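Local coordinates for protein putative exotoxin (superantigen) (Streptococcus pyogenes, PDB 1TY0) that is a probable toxin of the staphylococcal and streptococcal superantigen family, able to use one common surface for T-cell receptor binding and for dimerization, at residues L174-S179 with S184-K189. Numbering follows the deposited sequence.
Sequences LYDATS and SDIFKK
D176 and K189 meet in a salt bridge inside the beta-grasp domain of this superantigen, where the chain leaving strand 168-173 passes the short helix 183-187 that follows it. The ammonium NZ of K189 sits 2.6 Å from OD2 of D176 and takes the syn lone pair, the one facing the other carboxylate oxygen. The two side chains cross at about a right angle, and the methylenes CE and CD of K189 also lie against OD2 of D176, CE at 3.2 Å. An inverse gamma turn centred on D176 bends the loop here. At chi1 58° the CG of D176 is tucked over its own backbone, flanked by N and C, with the carboxylate directed at the lysine, while OD1 forms a second salt bridge, to R139 of helix 131-146. A cation on each oxygen probably fixes the carboxylate's rotation and favours its ionised form.

Beside this polar pair, A177 and I186 make a small apolar contact, with CB of A177 3.8 Å from CD1 of I186. The isoleucine reaches the alanine through its longer CG1-CD1 branch. L14, A17 and Y18 of helix 5-18 pack on this pair, tying loop and short helix to the N-terminal helix.

K189 is extended as far as CE and then bends at chi4 (-77°), bringing NZ back to its own segment. Its ammonium group is also hydrogen-bonded to the hydroxyl OH of Y18. On its own segment, NZ of K189 lies 2.7 Å from the carbonyl O of I186, 31° out of that carbonyl's plane.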
ATOM      1  N   LEU A 174      12.415 -15.978   5.556  1.00 16.87           N
ATOM      2  CA  LEU A 174      11.154 -15.272   5.779  1.00 16.26           C
ATOM      3  C   LEU A 174      11.224 -14.269   6.924  1.00 15.31           C
ATOM      4  O   LEU A 174      10.320 -13.455   7.109  1.00 13.61           O
ATOM      5  CB  LEU A 174      10.030 -16.281   6.039  1.00 16.08           C
ATOM      6  CG  LEU A 174       9.538 -17.033   4.799  1.00 17.63           C
ATOM      7  CD1 LEU A 174       8.581 -18.140   5.216  1.00 15.99           C
ATOM      8  CD2 LEU A 174       8.856 -16.058   3.844  1.00 16.07           C
ATOM      9  N   TYR A 175      12.305 -14.325   7.692  1.00 14.48           N
ATOM     10  CA  TYR A 175      12.481 -13.417   8.816  1.00 13.75           C
ATOM     11  C   TYR A 175      13.734 -12.585   8.566  1.00 15.00           C
ATOM     12  O   TYR A 175      14.582 -12.425   9.445  1.00 15.74           O
ATOM     13  CB  TYR A 175      12.590 -14.232  10.109  1.00 13.61           C
ATOM     14  CG  TYR A 175      11.278 -14.897  10.475  1.00 13.90           C
ATOM     15  CD1 TYR A 175      10.927 -16.141   9.941  1.00 17.08           C
ATOM     16  CD2 TYR A 175      10.355 -14.247  11.285  1.00 15.55           C
ATOM     17  CE1 TYR A 175       9.676 -16.711  10.205  1.00 14.87           C
ATOM     18  CE2 TYR A 175       9.107 -14.808  11.560  1.00 14.04           C
ATOM     19  CZ  TYR A 175       8.772 -16.035  11.017  1.00 14.36           C
ATOM     20  OH  TYR A 175       7.527 -16.570  11.281  1.00 14.69           O
ATOM     21  N   ASP A 176      13.819 -12.048   7.352  1.00 14.18           N
ATOM     22  CA  ASP A 176      14.960 -11.252   6.920  1.00 14.18           C
ATOM     23  C   ASP A 176      14.911  -9.762   7.249  1.00 15.02           C
ATOM     24  O   ASP A 176      14.753  -8.921   6.359  1.00 14.86           O
ATOM     25  CB  ASP A 176      15.175 -11.454   5.413  1.00 15.33           C
ATOM     26  CG  ASP A 176      13.950 -11.088   4.582  1.00 16.21           C
ATOM     27  OD1 ASP A 176      12.812 -11.292   5.053  1.00 15.35           O
ATOM     28  OD2 ASP A 176      14.136 -10.610   3.441  1.00 16.01           O
ATOM     29  N   ALA A 177      15.060  -9.436   8.530  1.00 14.08           N
ATOM     30  CA  ALA A 177      15.067  -8.043   8.960  1.00 13.95           C
ATOM     31  C   ALA A 177      15.616  -7.903  10.371  1.00 14.52           C
ATOM     32  O   ALA A 177      15.762  -8.890  11.091  1.00 14.14           O
ATOM     33  CB  ALA A 177      13.654  -7.462   8.906  1.00 15.28           C
ATOM     34  N   THR A 178      15.939  -6.667  10.743  1.00 13.70           N
ATOM     35  CA  THR A 178      16.404  -6.355  12.088  1.00 14.56           C
ATOM     36  C   THR A 178      15.305  -5.437  12.616  1.00 15.78           C
ATOM     37  O   THR A 178      14.413  -5.044  11.866  1.00 16.08           O
ATOM     38  CB  THR A 178      17.742  -5.576  12.101  1.00 14.05           C
ATOM     39  OG1 THR A 178      17.527  -4.242  11.624  1.00 14.31           O
ATOM     40  CG2 THR A 178      18.771  -6.264  11.221  1.00 13.87           C
ATOM     41  N   SER A 179      15.365  -5.092  13.893  1.00 16.59           N
ATOM     42  CA  SER A 179      14.352  -4.229  14.479  1.00 18.49           C
ATOM     43  C   SER A 179      14.399  -2.809  13.919  1.00 19.11           C
ATOM     44  O   SER A 179      13.505  -2.006  14.187  1.00 21.66           O
ATOM     45  CB  SER A 179      14.521  -4.185  15.999  1.00 18.21           C
ATOM     46  OG  SER A 179      15.778  -3.628  16.349  1.00 18.74           O
ATOM     47  N   SER A 184      12.783  -0.078   2.462  1.00 12.09           N
ATOM     48  CA  SER A 184      13.872  -0.039   1.495  1.00 12.72           C
ATOM     49  C   SER A 184      14.889  -1.129   1.824  1.00 12.05           C
ATOM     50  O   SER A 184      15.324  -1.865   0.939  1.00 12.22           O
ATOM     51  CB  SER A 184      14.568   1.320   1.519  1.00 13.39           C
ATOM     52  OG  SER A 184      15.640   1.348   0.594  1.00 15.79           O
ATOM     53  N   ASP A 185      15.271  -1.226   3.095  1.00 12.83           N
ATOM     54  CA  ASP A 185      16.244  -2.239   3.514  1.00 10.78           C
ATOM     55  C   ASP A 185      15.763  -3.651   3.204  1.00 11.97           C
ATOM     56  O   ASP A 185      16.519  -4.468   2.674  1.00 11.32           O
ATOM     57  CB  ASP A 185      16.519  -2.166   5.021  1.00 12.68           C
ATOM     58  CG  ASP A 185      17.184  -0.875   5.444  1.00 13.12           C
ATOM     59  OD1 ASP A 185      17.982  -0.318   4.661  1.00 14.39           O
ATOM     60  OD2 ASP A 185      16.921  -0.433   6.578  1.00 13.91           O
ATOM     61  N   ILE A 186      14.505  -3.928   3.539  1.00 10.37           N
ATOM     62  CA  ILE A 186      13.920  -5.254   3.345  1.00 11.53           C
ATOM     63  C   ILE A 186      13.640  -5.617   1.892  1.00 10.71           C
ATOM     64  O   ILE A 186      13.769  -6.778   1.499  1.00 12.19           O
ATOM     65  CB  ILE A 186      12.612  -5.393   4.167  1.00 11.83           C
ATOM     66  CG1 ILE A 186      12.936  -5.307   5.664  1.00 10.82           C
ATOM     67  CG2 ILE A 186      11.931  -6.727   3.872  1.00 13.34           C
ATOM     68  CD1 ILE A 186      11.729  -5.103   6.551  1.00 13.68           C
ATOM     69  N   PHE A 187      13.269  -4.628   1.089  1.00 10.29           N
ATOM     70  CA  PHE A 187      12.954  -4.875  -0.313  1.00  9.78           C
ATOM     71  C   PHE A 187      14.167  -4.850  -1.247  1.00 11.05           C
ATOM     72  O   PHE A 187      14.069  -5.281  -2.391  1.00 10.11           O
ATOM     73  CB  PHE A 187      11.926  -3.854  -0.826  1.00  9.63           C
ATOM     74  CG  PHE A 187      10.609  -3.867  -0.095  1.00 10.17           C
ATOM     75  CD1 PHE A 187      10.234  -4.939   0.714  1.00 10.68           C
ATOM     76  CD2 PHE A 187       9.719  -2.803  -0.253  1.00  8.78           C
ATOM     77  CE1 PHE A 187       8.991  -4.948   1.357  1.00 11.45           C
ATOM     78  CE2 PHE A 187       8.478  -2.801   0.382  1.00 11.73           C
ATOM     79  CZ  PHE A 187       8.112  -3.876   1.188  1.00 11.70           C
ATOM     80  N   LYS A 188      15.304  -4.353  -0.772  1.00 11.17           N
ATOM     81  CA  LYS A 188      16.488  -4.274  -1.620  1.00 12.73           C
ATOM     82  C   LYS A 188      16.865  -5.606  -2.255  1.00 11.27           C
ATOM     83  O   LYS A 188      17.436  -5.638  -3.341  1.00 10.43           O
ATOM     84  CB  LYS A 188      17.678  -3.712  -0.833  1.00 16.13           C
ATOM     85  CG  LYS A 188      18.166  -2.366  -1.359  1.00 23.58           C
ATOM     86  CD  LYS A 188      19.213  -1.746  -0.447  1.00 27.72           C
ATOM     87  CE  LYS A 188      19.794  -0.477  -1.050  1.00 29.56           C
ATOM     88  NZ  LYS A 188      18.757   0.548  -1.346  1.00 31.48           N
ATOM     89  N   LYS A 189      16.539  -6.706  -1.583  1.00 11.48           N
ATOM     90  CA  LYS A 189      16.854  -8.024  -2.128  1.00  9.55           C
ATOM     91  C   LYS A 189      16.228  -8.216  -3.505  1.00 10.31           C
ATOM     92  O   LYS A 189      16.779  -8.923  -4.353  1.00 10.85           O
ATOM     93  CB  LYS A 189      16.369  -9.130  -1.177  1.00  9.93           C
ATOM     94  CG  LYS A 189      14.884  -9.057  -0.810  1.00  8.73           C
ATOM     95  CD  LYS A 189      14.454 -10.301  -0.018  1.00 12.26           C
ATOM     96  CE  LYS A 189      13.008 -10.225   0.454  1.00 11.85           C
ATOM     97  NZ  LYS A 189      12.817  -9.344   1.637  1.00 11.82           N
TER